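Thermospermine synthase (Medicago truncatula, PDB 6BQ6) probably transfers an aminopropyl group from decarboxylated S-adenosylmethionine to spermidine, giving thermospermine and methylthioadenosine. Local coordinates at residues K65-K69 / A80-E84. Sequence-based numbering, arbitrary orientation.
Sequences KPFGK and AETDE
Lys69 is gripped by Glu81 through both of its backbone polar atoms, where the turn between strands 58-64 and 70-73 meets the exit of strand 76-80 toward helix 84-98. The amide of Glu81 donates to Lys69 O (N to O 2.8 Å), and Lys69 N returns a nearly straight bond to Glu81 OE1 (3.0 Å, 174° at the hydrogen), met on the anti side of the carboxylate and tilted from its plane. The Glu81 chain reaches that far because CG stands anti to the backbone N (chi1 -180°) and the rest is extended; it runs alongside the Lys69 side chain, yet NZ stays 5.1 Å from OE1. Two residues before Lys69, Phe67 O accepts from Thr82 N (3.1 Å), which lies above the carbonyl plane, and Thr82 CG2 rests against the same carbonyl.

Apolar contact centres on Phe67, whose CB meets Ala80 CB at 3.7 Å; Phe43 packs edge-to-face with its ring, and Leu39 of the second subunit also touches it. A polar atom, Thr82 OG1, sits at the ring edge, 3.5 Å from Phe67 CD1.

Two backbone bonds and one to the Glu81 carboxylate thus fix the corner at Lys69 against the strand end, the carboxylate serving a peptide N-H rather than a salt bridge.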
loop_
_atom_site.group_PDB
_atom_site.type_symbol
_atom_site.label_atom_id
_atom_site.label_comp_id
_atom_site.label_asym_id
_atom_site.label_seq_id
_atom_site.Cartn_x
_atom_site.Cartn_y
_atom_site.Cartn_z
ATOM N N LYS B 65 16.522 -0.697 -0.171
ATOM C CA LYS B 65 17.263 0.364 -0.830
ATOM C C LYS B 65 17.605 1.471 0.137
ATOM O O LYS B 65 18.779 1.851 0.230
ATOM C CB LYS B 65 16.508 0.858 -2.043
ATOM C CG LYS B 65 16.360 -0.191 -3.144
ATOM C CD LYS B 65 15.773 0.431 -4.407
ATOM C CE LYS B 65 15.385 -0.601 -5.447
ATOM N NZ LYS B 65 16.587 -0.987 -6.243
ATOM N N PRO B 66 16.611 2.002 0.899
ATOM C CA PRO B 66 16.993 3.136 1.729
ATOM C C PRO B 66 17.895 2.802 2.948
ATOM O O PRO B 66 18.801 3.584 3.315
ATOM C CB PRO B 66 15.646 3.715 2.154
ATOM C CG PRO B 66 14.689 2.592 2.054
ATOM C CD PRO B 66 15.164 1.777 0.880
ATOM N N PHE B 67 17.710 1.634 3.539
ATOM C CA PHE B 67 18.333 1.339 4.810
ATOM C C PHE B 67 19.241 0.109 4.800
ATOM O O PHE B 67 19.679 -0.313 5.859
ATOM C CB PHE B 67 17.254 1.225 5.884
ATOM C CG PHE B 67 16.446 2.482 6.039
ATOM C CD1 PHE B 67 17.067 3.666 6.350
ATOM C CD2 PHE B 67 15.060 2.493 5.825
ATOM C CE1 PHE B 67 16.355 4.846 6.498
ATOM C CE2 PHE B 67 14.350 3.680 5.961
ATOM C CZ PHE B 67 14.998 4.847 6.300
ATOM N N GLY B 68 19.545 -0.440 3.634
ATOM C CA GLY B 68 20.317 -1.692 3.570
ATOM C C GLY B 68 19.587 -2.902 4.119
ATOM O O GLY B 68 18.330 -3.007 4.112
ATOM N N LYS B 69 20.382 -3.840 4.629
ATOM C CA LYS B 69 19.863 -5.082 5.096
ATOM C C LYS B 69 19.064 -4.847 6.360
ATOM O O LYS B 69 19.548 -4.164 7.285
ATOM C CB LYS B 69 21.006 -6.061 5.345
ATOM C CG LYS B 69 21.715 -6.467 4.066
ATOM C CD LYS B 69 22.882 -7.424 4.364
ATOM C CE LYS B 69 23.342 -8.195 3.115
ATOM N NZ LYS B 69 23.023 -7.538 1.797
ATOM N N ALA B 80 18.040 -2.028 11.068
ATOM C CA ALA B 80 18.513 -1.831 9.712
ATOM C C ALA B 80 19.978 -1.539 9.674
ATOM O O ALA B 80 20.535 -0.844 10.517
ATOM C CB ALA B 80 17.753 -0.727 9.023
ATOM N N GLU B 81 20.596 -1.971 8.610
ATOM C CA GLU B 81 22.022 -1.859 8.475
ATOM C C GLU B 81 22.560 -0.430 8.558
ATOM O O GLU B 81 23.619 -0.212 9.164
ATOM C CB GLU B 81 22.427 -2.517 7.152
ATOM C CG GLU B 81 23.892 -2.514 6.822
ATOM C CD GLU B 81 24.188 -3.234 5.487
ATOM O OE1 GLU B 81 23.314 -3.279 4.588
ATOM O OE2 GLU B 81 25.295 -3.815 5.390
ATOM N N THR B 82 21.895 0.527 7.923
ATOM C CA THR B 82 22.464 1.854 7.845
ATOM C C THR B 82 22.438 2.566 9.198
ATOM O O THR B 82 23.234 3.458 9.398
ATOM C CB THR B 82 21.741 2.769 6.837
ATOM O OG1 THR B 82 20.327 2.754 7.086
ATOM C CG2 THR B 82 22.013 2.299 5.434
ATOM N N ASP B 83 21.464 2.267 10.060
ATOM C CA ASP B 83 21.319 3.009 11.276
ATOM C C ASP B 83 21.191 2.243 12.570
ATOM O O ASP B 83 21.000 2.888 13.621
ATOM C CB ASP B 83 20.199 4.078 11.174
ATOM C CG ASP B 83 18.830 3.522 10.890
ATOM O OD1 ASP B 83 18.573 2.346 11.149
ATOM O OD2 ASP B 83 17.974 4.293 10.381
ATOM N N GLU B 84 21.322 0.931 12.555
ATOM C CA GLU B 84 21.288 0.194 13.825
ATOM C C GLU B 84 22.357 0.644 14.825
ATOM O O GLU B 84 22.159 0.516 16.022
ATOM C CB GLU B 84 21.305 -1.327 13.623
ATOM C CG GLU B 84 22.520 -1.884 12.934
ATOM C CD GLU B 84 23.706 -2.198 13.830
ATOM O OE1 GLU B 84 24.692 -2.737 13.287
ATOM O OE2 GLU B 84 23.729 -1.911 15.038
#